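Local coordinates for protein transcriptional regulator (AraC-type DNA-binding domain-containing proteins) (Chromobacterium violaceum, PDB 3OIO) that probably binds specific DNA sequences to regulate transcription through this AraC-type domain, in which a long helix joins two helix-turn-helix units, at residues E22-D27 against K54-L59; R38-L43 against T50-Y55. All blocks are in the same frame, centred on the assembly; numbering follows the deposited sequence.

Interaction 1: E22-D27 against K54-L59; sequences EPLSTD and KYYLEL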
# COMPACT_ATOMS: atom_id res chain seq x y z
N GLU A 22 4.14 -9.64 2.26
CA GLU A 22 4.97 -9.63 3.48
C GLU A 22 5.79 -8.34 3.45
O GLU A 22 6.96 -8.33 3.02
CB GLU A 22 5.89 -10.85 3.51
CG GLU A 22 5.16 -12.19 3.47
CD GLU A 22 6.09 -13.40 3.63
OE1 GLU A 22 7.31 -13.29 3.33
OE2 GLU A 22 5.62 -14.46 4.07
N PRO A 23 5.18 -7.23 3.88
CA PRO A 23 5.86 -5.93 3.70
C PRO A 23 7.07 -5.76 4.59
O PRO A 23 7.15 -6.35 5.67
CB PRO A 23 4.75 -4.89 4.00
CG PRO A 23 3.75 -5.63 4.90
CD PRO A 23 3.81 -7.09 4.44
N LEU A 24 8.05 -5.02 4.10
CA LEU A 24 9.25 -4.75 4.89
C LEU A 24 8.96 -3.76 6.02
O LEU A 24 8.14 -2.86 5.87
CB LEU A 24 10.32 -4.16 3.99
CG LEU A 24 10.74 -5.03 2.80
CD1 LEU A 24 11.81 -4.31 1.99
CD2 LEU A 24 11.25 -6.35 3.27
N SER A 25 9.64 -3.90 7.17
CA SER A 25 9.56 -2.85 8.16
C SER A 25 10.17 -1.56 7.58
O SER A 25 11.00 -1.60 6.66
CB SER A 25 10.31 -3.27 9.43
OG SER A 25 11.70 -3.26 9.17
N THR A 26 9.79 -0.41 8.15
CA THR A 26 10.41 0.88 7.73
C THR A 26 11.93 0.85 7.90
O THR A 26 12.68 1.32 7.04
CB THR A 26 9.87 2.02 8.66
OG1 THR A 26 8.49 2.16 8.41
CG2 THR A 26 10.55 3.35 8.32
N ASP A 27 12.39 0.26 9.02
CA ASP A 27 13.82 0.13 9.24
C ASP A 27 14.49 -0.66 8.13
O ASP A 27 15.58 -0.29 7.71
CB ASP A 27 14.10 -0.55 10.57
CG ASP A 27 13.31 0.10 11.72
OD1 ASP A 27 12.06 0.15 11.67
OD2 ASP A 27 13.90 0.59 12.67
N LYS A 54 2.44 4.54 6.56
CA LYS A 54 1.13 4.90 6.01
C LYS A 54 1.11 4.86 4.50
O LYS A 54 0.11 4.39 3.90
CB LYS A 54 0.64 6.24 6.57
CG LYS A 54 0.29 6.08 8.05
CD LYS A 54 -0.14 7.39 8.69
CE LYS A 54 -0.41 7.18 10.20
NZ LYS A 54 -0.96 8.40 10.90
N TYR A 55 2.22 5.26 3.86
CA TYR A 55 2.29 5.11 2.41
C TYR A 55 2.27 3.60 2.06
O TYR A 55 1.64 3.18 1.09
CB TYR A 55 3.56 5.80 1.85
CG TYR A 55 3.59 5.75 0.36
CD1 TYR A 55 2.99 6.74 -0.41
CD2 TYR A 55 4.15 4.63 -0.29
CE1 TYR A 55 2.97 6.64 -1.82
CE2 TYR A 55 4.12 4.51 -1.68
CZ TYR A 55 3.56 5.53 -2.43
OH TYR A 55 3.53 5.41 -3.81
N TYR A 56 2.96 2.79 2.85
CA TYR A 56 2.98 1.34 2.59
C TYR A 56 1.56 0.75 2.66
O TYR A 56 1.17 -0.10 1.83
CB TYR A 56 3.90 0.64 3.62
CG TYR A 56 4.75 -0.48 3.06
CD1 TYR A 56 4.31 -1.26 1.95
CD2 TYR A 56 5.97 -0.82 3.67
CE1 TYR A 56 5.12 -2.29 1.44
CE2 TYR A 56 6.78 -1.85 3.18
CZ TYR A 56 6.34 -2.60 2.08
OH TYR A 56 7.15 -3.61 1.64
N LEU A 57 0.79 1.22 3.62
CA LEU A 57 -0.62 0.81 3.72
C LEU A 57 -1.37 1.25 2.44
O LEU A 57 -2.15 0.47 1.88
CB LEU A 57 -1.27 1.42 4.95
CG LEU A 57 -2.77 1.09 5.11
CD1 LEU A 57 -3.02 -0.44 5.24
CD2 LEU A 57 -3.39 1.88 6.32
N GLU A 58 -1.15 2.50 1.99
CA GLU A 58 -1.80 2.93 0.74
C GLU A 58 -1.46 2.01 -0.43
O GLU A 58 -2.32 1.68 -1.25
CB GLU A 58 -1.37 4.34 0.34
CG GLU A 58 -1.74 5.43 1.30
CD GLU A 58 -1.27 6.79 0.77
OE1 GLU A 58 -1.54 7.11 -0.40
OE2 GLU A 58 -0.58 7.52 1.52
N LEU A 59 -0.20 1.62 -0.51
CA LEU A 59 0.27 0.76 -1.58
C LEU A 59 -0.43 -0.61 -1.51
O LEU A 59 -0.94 -1.12 -2.52
CB LEU A 59 1.78 0.63 -1.42
CG LEU A 59 2.64 -0.09 -2.41
CD1 LEU A 59 4.12 0.22 -2.10
CD2 LEU A 59 2.33 -1.56 -2.26

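Interaction 2: R38-L43 against T50-Y55; sequences RQLERL and TVPSKY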
# COMPACT_ATOMS: atom_id res chain seq x y z
N ARG A 38 15.42 7.99 10.23
CA ARG A 38 15.00 9.38 10.29
C ARG A 38 15.01 10.02 8.90
O ARG A 38 14.08 10.75 8.54
CB ARG A 38 15.91 10.14 11.25
CG ARG A 38 15.55 11.59 11.40
CD ARG A 38 16.43 12.08 12.51
NE ARG A 38 16.38 13.48 12.76
CZ ARG A 38 17.22 14.08 13.61
NH1 ARG A 38 18.18 13.37 14.25
NH2 ARG A 38 17.11 15.39 13.82
N GLN A 39 16.05 9.74 8.13
CA GLN A 39 16.13 10.30 6.79
C GLN A 39 15.04 9.76 5.88
O GLN A 39 14.50 10.50 5.07
CB GLN A 39 17.49 10.02 6.19
CG GLN A 39 18.53 10.89 6.87
CD GLN A 39 19.95 10.50 6.60
OE1 GLN A 39 20.28 9.35 6.15
NE2 GLN A 39 20.84 11.46 6.90
N LEU A 40 14.70 8.48 6.03
CA LEU A 40 13.65 7.91 5.20
C LEU A 40 12.33 8.59 5.56
O LEU A 40 11.53 8.97 4.69
CB LEU A 40 13.53 6.39 5.44
CG LEU A 40 12.52 5.69 4.51
CD1 LEU A 40 12.98 5.69 3.04
CD2 LEU A 40 12.24 4.27 5.02
N GLU A 41 12.11 8.77 6.87
CA GLU A 41 10.88 9.44 7.32
C GLU A 41 10.82 10.86 6.78
O GLU A 41 9.74 11.32 6.34
CB GLU A 41 10.84 9.42 8.86
CG GLU A 41 10.49 8.06 9.37
CD GLU A 41 10.72 7.87 10.83
OE1 GLU A 41 11.34 8.75 11.45
OE2 GLU A 41 10.30 6.82 11.34
N ARG A 42 11.95 11.56 6.80
CA ARG A 42 11.98 12.92 6.28
C ARG A 42 11.63 12.97 4.79
O ARG A 42 10.90 13.88 4.34
CB ARG A 42 13.31 13.61 6.58
CG ARG A 42 13.49 14.92 5.83
CD ARG A 42 12.20 15.72 5.75
NE ARG A 42 12.00 16.59 6.91
CZ ARG A 42 12.70 17.70 7.13
NH1 ARG A 42 13.65 18.06 6.27
NH2 ARG A 42 12.47 18.44 8.20
N LEU A 43 12.12 11.99 4.02
CA LEU A 43 11.81 11.93 2.59
C LEU A 43 10.31 11.77 2.37
O LEU A 43 9.71 12.46 1.52
CB LEU A 43 12.58 10.79 1.89
CG LEU A 43 14.07 11.02 1.66
CD1 LEU A 43 14.75 9.69 1.39
CD2 LEU A 43 14.29 11.99 0.50
N THR A 50 3.51 12.14 3.99
CA THR A 50 3.03 11.13 4.94
C THR A 50 4.22 10.42 5.58
O THR A 50 5.35 10.88 5.45
CB THR A 50 2.05 10.16 4.23
OG1 THR A 50 1.40 9.33 5.21
CG2 THR A 50 2.78 9.31 3.22
N VAL A 51 3.97 9.38 6.35
CA VAL A 51 5.04 8.60 6.93
C VAL A 51 5.17 7.29 6.17
O VAL A 51 4.21 6.85 5.51
CB VAL A 51 4.85 8.38 8.45
CG1 VAL A 51 4.81 9.75 9.17
CG2 VAL A 51 3.60 7.55 8.77
N PRO A 52 6.35 6.66 6.21
CA PRO A 52 6.53 5.47 5.36
C PRO A 52 5.50 4.35 5.60
O PRO A 52 4.99 3.78 4.63
CB PRO A 52 7.97 5.02 5.71
CG PRO A 52 8.66 6.27 6.15
CD PRO A 52 7.60 7.07 6.88
N SER A 53 5.14 4.08 6.85
CA SER A 53 4.21 2.99 7.16
C SER A 53 2.82 3.28 6.57
O SER A 53 2.11 2.36 6.13
CB SER A 53 4.12 2.78 8.67
OG SER A 53 3.66 3.95 9.29
N LYS A 54 2.44 4.54 6.56
CA LYS A 54 1.13 4.90 6.01
C LYS A 54 1.11 4.86 4.50
O LYS A 54 0.11 4.39 3.90
CB LYS A 54 0.64 6.24 6.57
CG LYS A 54 0.29 6.08 8.05
CD LYS A 54 -0.14 7.39 8.69
CE LYS A 54 -0.41 7.18 10.20
NZ LYS A 54 -0.96 8.40 10.90
N TYR A 55 2.22 5.26 3.86
CA TYR A 55 2.29 5.11 2.41
C TYR A 55 2.27 3.60 2.06
O TYR A 55 1.64 3.18 1.09
CB TYR A 55 3.56 5.80 1.85
CG TYR A 55 3.59 5.75 0.36
CD1 TYR A 55 2.99 6.74 -0.41
CD2 TYR A 55 4.15 4.63 -0.29
CE1 TYR A 55 2.97 6.64 -1.82
CE2 TYR A 55 4.12 4.51 -1.68
CZ TYR A 55 3.56 5.53 -2.43
OH TYR A 55 3.53 5.41 -3.81
O HOH W 1 7.54 10.72 7.42

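Interaction 1: E22-D27 against K54-L59
In the N-terminal helix-turn-helix half of this AraC-type domain, Tyr56 reaches from the long linker helix 52-70 to Pro23 and Leu24, in the extended chain that leads into helix 26-33. The phenol is gripped at its end: Leu24 N donates to Tyr56 OH over 3.0 Å with an N-H...O angle of 158°, and the same hydroxyl bonds to the carbonyl oxygen of Asn19. Pro23 places CB over one ring face, offset toward the rim. This CB lies 3.7 Å from the Tyr56 ring centroid, 24° off the normal, a CH-pi contact whose nearest approach is Pro23 CB to Tyr56 CZ at 3.4 Å. Leu24 O meets the ring obliquely, 3.2 Å from Tyr56 CE2. A chi1 of -141°, well away from a staggered value, helps bring the Tyr56 ring to this position. The side chain of Leu24 touches the phenol through CB and CG, both 4.0 Å from Tyr56 OH, and also packs on Leu15, Ile29 and Tyr32. Met16 and Ile29 add apolar cover to Tyr56. The buried hydroxyl thus pairs with two backbone groups, an N-H and a C=O, while proline CH packs on the ring, which should restrain the position of the hydroxyl and the rotation of the ring.

Interaction 2: R38-L43 against T50-Y55
Glu41 and Leu40 of helix 37-47 meet Pro52 where the long linker helix starts. Helix 37-47 is the second helix of the first helix-turn-helix motif, the position of the recognition helix in AraC-type domains. Glu41 CB stands back, about 4.5 Å from Pro52 CD. The next atom makes the contact: Glu41 CG is 3.9 Å from Pro52 CD, with the side chain crossing the pyrrolidine at about a right angle. Placing CG beside the backbone N, anti to the carbonyl carbon (chi1 -75°), directs it across the proline ring. Beyond CG the chain runs extended to the carboxylate, where OE2 forms a salt bridge with Arg37, one turn earlier on the same helix. The CG methylene therefore serves packing and the charged end serves its own helix. Pro52 CG in turn lies 4.0 Å from Glu41 CA and 4.2 Å from Leu40 CG, so the buried ring rests against backbone and side chain alike. Pro52 is the first residue after the N-cap Val51, a helix position where a missing N-H costs no helical bond. A water joins the two backbones as well, donating to Glu41 O at a doubtfully short distance and to Thr50 O at 3.0 Å.

From the N terminus, helix 7-17 and a turn lead to segment 22-27, which enters helix 26-33; helix 37-47 follows, then a short loop, then helix 52-70. Interaction 2 closes the short loop from 38-43 to 50-55, and that loop lies within the longer one that interaction 1 closes from 22-27 to 54-59. Both end on the first turns of helix 52-70, sharing Lys54 and Tyr55, with centres about 10 Å apart. They meet at Thr26: its O is 3.6 Å from Leu40 CD2 and its OG1 4.0 Å from Pro52 CB. Together they join the chain entering the first helix-turn-helix, and the middle of its second helix, to the helix that runs on toward the second.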